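Long-range contacts in protocatechuate decarboxylase (PDB 5O3M), which decarboxylates protocatechuate (3,4-dihydroxybenzoate) as a UbiD-family enzyme that depends on prenylated flavin, and can be used in reverse to para-carboxylate catechols: residues N417-D422 and T479-T484; N361-A366 and G402-L407; I236-C241 and H347-G352. One frame throughout, in Å; residues are numbered along the deposited sequence.

Contact 1: residues N417-D422 and T479-T484; sequences NIILVD and TIFDCT. With 9JE (pentane-1,5-diol), chain H.
I418 and L420 hold the backbone of F481 at both its polar atoms. F481 N gives to I418 O at 2.8 Å, almost straight at 177°. F481 O accepts from L420 N at 3.0 Å. This is the ladder of two parallel strands. The middle of the contact is tight. L420 CD1 lies against I480 CG2 at 3.7 Å, while I419 and F481 meet on the opposite face. N417 closes one end. Its CG lies beside its own backbone N (chi1 -57°), which turns OD1 across to T479 N at 3.1 Å. A water that accepts from T479 OG1 also donates to this OD1.

The other end is looser. The bond from C483 N to L420 O is bent, 136° at the hydrogen. A water then bridges D422 N, D422 OD2 and C483 O. D422 OD2 also accepts from V485 N. D482 is only partly buried, and its OD1 takes both T484 N, in an Asx turn, and T484 OG1. Pentane-1,5-diol comes near this end, with its C02 3.8 Å from D422 CB.

The two strands are neighbours in a mixed sheet of the UbiD C-terminal domain, flanked by strands 385-390 and 447-454. Helix 400-411 covers the face of I418 and I480. Helix 430-439 covers the face of I419 and F481, where F481 also packs on F481 of the second subunit.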
loop_
_atom_site.group_PDB
_atom_site.type_symbol
_atom_site.label_atom_id
_atom_site.label_comp_id
_atom_site.label_asym_id
_atom_site.label_seq_id
_atom_site.Cartn_x
_atom_site.Cartn_y
_atom_site.Cartn_z
ATOM N N ASN A 417 -11.210 16.190 2.334
ATOM C CA ASN A 417 -11.392 15.235 1.251
ATOM C C ASN A 417 -12.034 15.909 0.045
ATOM O O ASN A 417 -12.769 16.895 0.163
ATOM C CB ASN A 417 -12.263 14.046 1.675
ATOM C CG ASN A 417 -11.712 13.312 2.881
ATOM O OD1 ASN A 417 -10.502 13.145 3.018
ATOM N ND2 ASN A 417 -12.606 12.873 3.772
ATOM N N ILE A 418 -11.786 15.319 -1.118
ATOM C CA ILE A 418 -12.336 15.777 -2.388
ATOM C C ILE A 418 -13.076 14.615 -3.032
ATOM O O ILE A 418 -12.587 13.481 -3.027
ATOM C CB ILE A 418 -11.218 16.269 -3.327
ATOM C CG1 ILE A 418 -10.414 17.389 -2.673
ATOM C CG2 ILE A 418 -11.795 16.637 -4.687
ATOM C CD1 ILE A 418 -11.186 18.700 -2.521
ATOM N N ILE A 419 -14.249 14.887 -3.592
ATOM C CA ILE A 419 -14.979 13.903 -4.381
ATOM C C ILE A 419 -15.160 14.473 -5.776
ATOM O O ILE A 419 -15.657 15.597 -5.940
ATOM C CB ILE A 419 -16.327 13.527 -3.753
ATOM C CG1 ILE A 419 -16.109 13.009 -2.322
ATOM C CG2 ILE A 419 -17.011 12.496 -4.604
ATOM C CD1 ILE A 419 -17.426 12.733 -1.578
ATOM N N LEU A 420 -14.716 13.719 -6.773
ATOM C CA LEU A 420 -14.741 14.137 -8.164
ATOM C C LEU A 420 -15.856 13.395 -8.877
ATOM O O LEU A 420 -15.929 12.164 -8.787
ATOM C CB LEU A 420 -13.403 13.843 -8.849
ATOM C CG LEU A 420 -12.196 14.452 -8.166
ATOM C CD1 LEU A 420 -10.936 13.817 -8.721
ATOM C CD2 LEU A 420 -12.184 15.946 -8.417
ATOM N N VAL A 421 -16.722 14.141 -9.583
ATOM C CA VAL A 421 -17.820 13.542 -10.330
ATOM C C VAL A 421 -17.972 14.233 -11.680
ATOM O O VAL A 421 -17.503 15.353 -11.896
ATOM C CB VAL A 421 -19.157 13.588 -9.553
ATOM C CG1 VAL A 421 -19.031 12.861 -8.216
ATOM C CG2 VAL A 421 -19.644 15.047 -9.371
ATOM N N ASP A 422 -18.675 13.551 -12.583
ATOM C CA ASP A 422 -18.923 14.047 -13.931
ATOM C C ASP A 422 -20.157 14.945 -13.972
ATOM O O ASP A 422 -20.874 15.094 -12.985
ATOM C CB ASP A 422 -19.070 12.869 -14.892
ATOM C CG ASP A 422 -17.787 12.111 -15.043
ATOM O OD1 ASP A 422 -16.843 12.730 -15.562
ATOM O OD2 ASP A 422 -17.718 10.942 -14.603
ATOM N N THR A 479 -7.943 12.696 1.396
ATOM C CA THR A 479 -8.263 11.654 0.421
ATOM C C THR A 479 -9.016 12.232 -0.772
ATOM O O THR A 479 -9.958 13.012 -0.596
ATOM C CB THR A 479 -9.097 10.558 1.073
ATOM O OG1 THR A 479 -8.399 10.064 2.209
ATOM C CG2 THR A 479 -9.365 9.413 0.098
ATOM N N ILE A 480 -8.592 11.851 -1.977
ATOM C CA ILE A 480 -9.272 12.201 -3.219
ATOM C C ILE A 480 -10.022 10.960 -3.690
ATOM O O ILE A 480 -9.405 9.923 -3.957
ATOM C CB ILE A 480 -8.283 12.691 -4.294
ATOM C CG1 ILE A 480 -7.472 13.888 -3.799
ATOM C CG2 ILE A 480 -9.012 13.040 -5.614
ATOM C CD1 ILE A 480 -6.197 14.151 -4.622
ATOM N N PHE A 481 -11.355 11.048 -3.774
ATOM C CA PHE A 481 -12.191 9.958 -4.274
ATOM C C PHE A 481 -12.556 10.318 -5.709
ATOM O O PHE A 481 -13.414 11.179 -5.947
ATOM C CB PHE A 481 -13.460 9.758 -3.448
ATOM C CG PHE A 481 -13.234 9.418 -2.004
ATOM C CD1 PHE A 481 -13.115 10.417 -1.062
ATOM C CD2 PHE A 481 -13.209 8.102 -1.582
ATOM C CE1 PHE A 481 -12.940 10.114 0.299
ATOM C CE2 PHE A 481 -13.012 7.794 -0.257
ATOM C CZ PHE A 481 -12.901 8.812 0.699
ATOM N N ASP A 482 -11.906 9.666 -6.667
ATOM C CA ASP A 482 -12.170 9.928 -8.075
ATOM C C ASP A 482 -13.334 9.050 -8.527
ATOM O O ASP A 482 -13.164 7.850 -8.768
ATOM C CB ASP A 482 -10.944 9.669 -8.938
ATOM C CG ASP A 482 -11.216 9.946 -10.420
ATOM O OD1 ASP A 482 -12.331 10.445 -10.752
ATOM O OD2 ASP A 482 -10.318 9.665 -11.245
ATOM N N CYS A 483 -14.511 9.664 -8.686
ATOM C CA CYS A 483 -15.701 8.992 -9.190
ATOM C C CYS A 483 -16.096 9.502 -10.580
ATOM O O CYS A 483 -17.267 9.449 -10.964
ATOM C CB CYS A 483 -16.845 9.149 -8.184
ATOM S SG CYS A 483 -16.333 8.712 -6.434
ATOM N N THR A 484 -15.128 10.011 -11.346
ATOM C CA THR A 484 -15.342 10.293 -12.761
ATOM C C THR A 484 -15.115 9.017 -13.572
ATOM O O THR A 484 -14.257 8.193 -13.238
ATOM C CB THR A 484 -14.418 11.422 -13.242
ATOM O OG1 THR A 484 -13.049 10.983 -13.244
ATOM C CG2 THR A 484 -14.545 12.640 -12.299
HETATM C C02 9JE H . -20.239 10.448 -17.550
HETATM C C03 9JE H . -20.754 11.703 -18.232
HETATM C C04 9JE H . -21.798 11.475 -19.317
HETATM C C05 9JE H . -22.453 12.858 -19.558
HETATM C C06 9JE H . -23.442 12.773 -20.713
HETATM O O01 9JE H . -19.258 9.949 -18.430
HETATM O O07 9JE H . -23.832 11.382 -20.730
HETATM O O HOH W 1 -8.798 11.379 4.802
HETATM O O HOH W 2 -19.122 10.671 -12.339
#

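Contact 2: residues N361-A366 and G402-L407; sequences NAVEAA and GQAALL
L407 N donates to Q403 O at 2.9 Å, a helical bond that fixes the backbone of the residue that touches A362, V363 and A366. No hydrogen bond crosses between the two helices. The contact is apolar and small, about 209 Å² summed over both sides.

L407 supplies most of it from 402-407. Its CG lies beside the backbone N (chi1 -77°), and the forked end extends toward the last turn of 361-366. A366 CB faces that fork and touches both methyls, with CD1 at 3.9 Å. L407 CD2 also comes to 3.9 Å from A362 O. That oxygen accepts A366 N within its own helix, and the methyl packs beside it.

The helix axes pass 9.4 Å apart, with N-to-C directions 136° apart. They are the C-terminal part of helix 344-366 and the middle of helix 400-411, both in the C-terminal UbiD domain. Helix 400-411 lies on the mixed sheet of this domain, where A405 packs on I418 and L420. Helix 344-366 therefore packs on the sheet's helical cover here.

V363 serves the other part of the contact, and its two methyls divide the work. CG2 meets L407 CB at 3.9 Å, the side chains crossing obliquely, and also lies 4.1 Å from A404 O. CG1, placed anti to the backbone N (chi1 176°), approaches A404 CB at 4.3 Å. The small A404 side chain goes with a close backbone approach, V363 CA to A404 CA being 6.1 Å. I367, just past the first helix, also packs on L407 and Q403. Q403 NE2 bonds to L409 O of the third subunit, and L407 packs on A410 of that subunit.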
loop_
_atom_site.group_PDB
_atom_site.type_symbol
_atom_site.label_atom_id
_atom_site.label_comp_id
_atom_site.label_asym_id
_atom_site.label_seq_id
_atom_site.Cartn_x
_atom_site.Cartn_y
_atom_site.Cartn_z
ATOM N N ASN A 361 -12.240 29.946 -8.908
ATOM C CA ASN A 361 -11.256 30.846 -9.494
ATOM C C ASN A 361 -9.964 30.106 -9.800
ATOM O O ASN A 361 -9.358 30.307 -10.856
ATOM C CB ASN A 361 -10.987 32.025 -8.552
ATOM C CG ASN A 361 -12.180 32.979 -8.429
ATOM O OD1 ASN A 361 -12.958 33.167 -9.369
ATOM N ND2 ASN A 361 -12.320 33.591 -7.256
ATOM N N ALA A 362 -9.536 29.232 -8.895
ATOM C CA ALA A 362 -8.277 28.534 -9.118
ATOM C C ALA A 362 -8.391 27.536 -10.263
ATOM O O ALA A 362 -7.496 27.468 -11.114
ATOM C CB ALA A 362 -7.825 27.848 -7.835
ATOM N N VAL A 363 -9.494 26.773 -10.326
ATOM C CA VAL A 363 -9.595 25.722 -11.338
ATOM C C VAL A 363 -9.902 26.313 -12.711
ATOM O O VAL A 363 -9.341 25.878 -13.723
ATOM C CB VAL A 363 -10.638 24.663 -10.938
ATOM C CG1 VAL A 363 -10.807 23.615 -12.072
ATOM C CG2 VAL A 363 -10.228 23.970 -9.652
ATOM N N GLU A 364 -10.797 27.304 -12.775
ATOM C CA GLU A 364 -11.116 27.924 -14.057
ATOM C C GLU A 364 -9.927 28.706 -14.612
ATOM O O GLU A 364 -9.755 28.800 -15.831
ATOM C CB GLU A 364 -12.353 28.820 -13.907
ATOM C CG GLU A 364 -12.797 29.504 -15.184
ATOM C CD GLU A 364 -13.225 28.549 -16.293
ATOM O OE1 GLU A 364 -13.596 27.379 -16.021
ATOM O OE2 GLU A 364 -13.196 28.994 -17.460
ATOM N N ALA A 365 -9.084 29.258 -13.744
ATOM C CA ALA A 365 -7.910 29.949 -14.252
ATOM C C ALA A 365 -6.888 28.957 -14.803
ATOM O O ALA A 365 -6.227 29.235 -15.809
ATOM C CB ALA A 365 -7.304 30.831 -13.157
ATOM N N ALA A 366 -6.765 27.781 -14.185
ATOM C CA ALA A 366 -5.763 26.807 -14.613
ATOM C C ALA A 366 -6.264 25.873 -15.705
ATOM O O ALA A 366 -5.472 25.442 -16.553
ATOM C CB ALA A 366 -5.282 25.972 -13.426
ATOM N N GLY A 402 -7.827 14.743 -11.347
ATOM C CA GLY A 402 -6.939 14.788 -10.194
ATOM C C GLY A 402 -6.246 16.128 -10.074
ATOM O O GLY A 402 -6.053 16.646 -8.971
ATOM N N GLN A 403 -5.890 16.728 -11.211
ATOM C CA GLN A 403 -5.332 18.073 -11.177
ATOM C C GLN A 403 -6.303 19.052 -10.519
ATOM O O GLN A 403 -5.885 19.927 -9.753
ATOM C CB GLN A 403 -4.971 18.536 -12.593
ATOM C CG GLN A 403 -4.218 19.858 -12.634
ATOM C CD GLN A 403 -2.871 19.780 -11.922
ATOM O OE1 GLN A 403 -2.330 18.692 -11.711
ATOM N NE2 GLN A 403 -2.326 20.946 -11.548
ATOM N N ALA A 404 -7.603 18.928 -10.819
ATOM C CA ALA A 404 -8.596 19.815 -10.218
ATOM C C ALA A 404 -8.693 19.598 -8.710
ATOM O O ALA A 404 -8.823 20.564 -7.946
ATOM C CB ALA A 404 -9.955 19.615 -10.890
ATOM N N ALA A 405 -8.604 18.342 -8.257
ATOM C CA ALA A 405 -8.545 18.066 -6.818
ATOM C C ALA A 405 -7.327 18.720 -6.167
ATOM O O ALA A 405 -7.433 19.299 -5.076
ATOM C CB ALA A 405 -8.526 16.556 -6.558
ATOM N N LEU A 406 -6.154 18.618 -6.803
ATOM C CA LEU A 406 -4.969 19.276 -6.255
ATOM C C LEU A 406 -5.162 20.793 -6.184
ATOM O O LEU A 406 -4.814 21.433 -5.180
ATOM C CB LEU A 406 -3.733 18.919 -7.089
ATOM C CG LEU A 406 -3.343 17.437 -7.179
ATOM C CD1 LEU A 406 -2.147 17.239 -8.105
ATOM C CD2 LEU A 406 -3.012 16.919 -5.801
ATOM N N LEU A 407 -5.694 21.393 -7.250
ATOM C CA LEU A 407 -5.969 22.829 -7.209
ATOM C C LEU A 407 -6.884 23.175 -6.040
ATOM O O LEU A 407 -6.673 24.184 -5.365
ATOM C CB LEU A 407 -6.572 23.284 -8.533
ATOM C CG LEU A 407 -5.538 23.424 -9.651
ATOM C CD1 LEU A 407 -6.146 23.083 -11.000
ATOM C CD2 LEU A 407 -5.000 24.850 -9.654
#

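Contact 3: residues I236-C241 and H347-G352; sequences IYIGAC and HTTLAG. With 9JE (pentane-1,5-diol), chain G.
I238 and L350 mark the closest backbone approach, with CA atoms 5.5 Å apart, where two helices pass at 46° with axes 9.0 Å apart. L350 is the main side chain. Its CD2 reaches I238 CG1 at 3.7 Å, the two side chains crossing at about a right angle, and it also packs beside Y237 CB. Further along I238, CD1 comes to 4.2 Å from T349 CG2. The hydroxyl of T349 is bonded to H96 O.

C241 covers the backbone side of L350. Its SG lies beside its own backbone N (chi1 -62°) and meets L350 CB at 3.8 Å. C241 CB sits 3.3 Å from L350 O. The residue four places after L350 is P354, which has no N-H to complete the usual helical bond to this oxygen. A water donates to L350 O instead, at 2.8 Å, and also donates to I238 O. It links the two backbones.

The contact joins two parts of the UbiD fold. Helix 234-240 belongs to the Rift-related domain, and helix 344-366 lies mostly in the C-terminal domain range.

The same helix 344-366 lines a pocket that holds pentane-1,5-diol. H347 CD2 is 3.5 Å from C04 of the diol, and L350 CB also touches it. L350 thus packs on both the other helix and the ligand. H347 ND1 bonds to G381 O and its ring stacks with F310, which helps to fix its orientation. The end of Y237 leads away from 347-352, and its OH bonds to L171 O and G231 N. The diol is hydrogen-bonded to C170 O.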
loop_
_atom_site.group_PDB
_atom_site.type_symbol
_atom_site.label_atom_id
_atom_site.label_comp_id
_atom_site.label_asym_id
_atom_site.label_seq_id
_atom_site.Cartn_x
_atom_site.Cartn_y
_atom_site.Cartn_z
ATOM N N ILE A 236 -24.710 41.623 3.369
ATOM C CA ILE A 236 -23.536 42.129 4.073
ATOM C C ILE A 236 -22.794 40.989 4.768
ATOM O O ILE A 236 -21.564 40.904 4.698
ATOM C CB ILE A 236 -23.924 43.240 5.065
ATOM C CG1 ILE A 236 -24.453 44.477 4.326
ATOM C CG2 ILE A 236 -22.729 43.602 5.965
ATOM C CD1 ILE A 236 -24.950 45.576 5.263
ATOM N N TYR A 237 -23.520 40.113 5.478
ATOM C CA TYR A 237 -22.858 38.993 6.139
ATOM C C TYR A 237 -22.188 38.085 5.113
ATOM O O TYR A 237 -21.023 37.701 5.271
ATOM C CB TYR A 237 -23.849 38.180 6.979
ATOM C CG TYR A 237 -24.242 38.757 8.324
ATOM C CD1 TYR A 237 -23.315 38.869 9.361
ATOM C CD2 TYR A 237 -25.559 39.135 8.574
ATOM C CE1 TYR A 237 -23.682 39.368 10.584
ATOM C CE2 TYR A 237 -25.933 39.640 9.796
ATOM C CZ TYR A 237 -24.992 39.751 10.793
ATOM O OH TYR A 237 -25.375 40.241 12.004
ATOM N N ILE A 238 -22.923 37.729 4.054
ATOM C CA ILE A 238 -22.397 36.817 3.037
ATOM C C ILE A 238 -21.181 37.432 2.349
ATOM O O ILE A 238 -20.113 36.815 2.267
ATOM C CB ILE A 238 -23.506 36.446 2.033
ATOM C CG1 ILE A 238 -24.499 35.483 2.694
ATOM C CG2 ILE A 238 -22.925 35.862 0.737
ATOM C CD1 ILE A 238 -25.692 35.160 1.847
ATOM N N GLY A 239 -21.313 38.674 1.885
ATOM C CA GLY A 239 -20.203 39.315 1.199
ATOM C C GLY A 239 -18.988 39.542 2.079
ATOM O O GLY A 239 -17.854 39.563 1.587
ATOM N N ALA A 240 -19.198 39.715 3.384
ATOM C CA ALA A 240 -18.079 39.939 4.292
ATOM C C ALA A 240 -17.208 38.699 4.473
ATOM O O ALA A 240 -16.078 38.818 4.965
ATOM C CB ALA A 240 -18.597 40.403 5.658
ATOM N N CYS A 241 -17.716 37.515 4.135
ATOM C CA CYS A 241 -16.930 36.294 4.273
ATOM C C CYS A 241 -15.960 36.081 3.117
ATOM O O CYS A 241 -15.229 35.094 3.131
ATOM C CB CYS A 241 -17.848 35.075 4.385
ATOM S SG CYS A 241 -18.947 35.081 5.812
ATOM N N HIS A 347 -23.760 28.263 8.960
ATOM C CA HIS A 347 -22.310 28.298 8.738
ATOM C C HIS A 347 -21.955 27.796 7.336
ATOM O O HIS A 347 -21.091 28.368 6.657
ATOM C CB HIS A 347 -21.586 27.472 9.817
ATOM C CG HIS A 347 -20.096 27.609 9.778
ATOM N ND1 HIS A 347 -19.306 26.914 8.883
ATOM C CD2 HIS A 347 -19.252 28.385 10.503
ATOM C CE1 HIS A 347 -18.039 27.252 9.066
ATOM N NE2 HIS A 347 -17.980 28.143 10.045
ATOM N N THR A 348 -22.609 26.726 6.887
ATOM C CA THR A 348 -22.358 26.204 5.547
ATOM C C THR A 348 -22.498 27.294 4.490
ATOM O O THR A 348 -21.644 27.426 3.602
ATOM C CB THR A 348 -23.320 25.057 5.251
ATOM O OG1 THR A 348 -23.039 23.961 6.137
ATOM C CG2 THR A 348 -23.183 24.614 3.782
ATOM N N THR A 349 -23.594 28.064 4.554
ATOM C CA THR A 349 -23.780 29.181 3.631
ATOM C C THR A 349 -22.628 30.174 3.721
ATOM O O THR A 349 -21.997 30.510 2.715
ATOM C CB THR A 349 -25.099 29.899 3.924
ATOM O OG1 THR A 349 -26.199 29.011 3.685
ATOM C CG2 THR A 349 -25.214 31.172 3.041
ATOM N N LEU A 350 -22.360 30.677 4.926
ATOM C CA LEU A 350 -21.418 31.783 5.082
ATOM C C LEU A 350 -19.988 31.360 4.760
ATOM O O LEU A 350 -19.268 32.092 4.071
ATOM C CB LEU A 350 -21.510 32.356 6.498
ATOM C CG LEU A 350 -22.860 33.005 6.823
ATOM C CD1 LEU A 350 -22.930 33.415 8.309
ATOM C CD2 LEU A 350 -23.088 34.209 5.911
ATOM N N ALA A 351 -19.545 30.193 5.252
ATOM C CA ALA A 351 -18.203 29.727 4.903
ATOM C C ALA A 351 -18.149 29.058 3.535
ATOM O O ALA A 351 -17.111 29.127 2.862
ATOM C CB ALA A 351 -17.675 28.752 5.948
ATOM N N GLY A 352 -19.240 28.418 3.110
ATOM C CA GLY A 352 -19.173 27.560 1.928
ATOM C C GLY A 352 -19.062 28.325 0.621
ATOM O O GLY A 352 -18.381 27.883 -0.317
HETATM C C02 9JE G . -17.395 32.617 9.283
HETATM C C03 9JE G . -18.895 32.726 9.476
HETATM C C04 9JE G . -19.429 31.871 10.624
HETATM C C05 9JE G . -19.838 32.688 11.855
HETATM C C06 9JE G . -20.188 31.820 13.073
HETATM O O01 9JE G . -17.151 32.108 8.001
HETATM O O07 9JE G . -20.311 32.611 14.238
HETATM O O HOH W 3 -20.474 33.948 2.346
#

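From the N terminus, contact 3 comes first. It closes a loop of 105 intervening residues and ties helix 234-240 of the Rift-related domain to the early turns of helix 344-366. The last turns of that helix open contact 2, which spans 35 residues and brings in helix 400-411. Strand 417-422 follows directly and opens contact 1, closed 56 residues later by the end of strand 475-482 and the residues just after it. The three loops lie in series, neither nested nor crossed. Contacts 1 and 2 touch, with A405 CB 3.7 Å from I480 CG2. Contact 3 stands apart, its centre about 22 Å from that of contact 2, but helix 344-366 joins them.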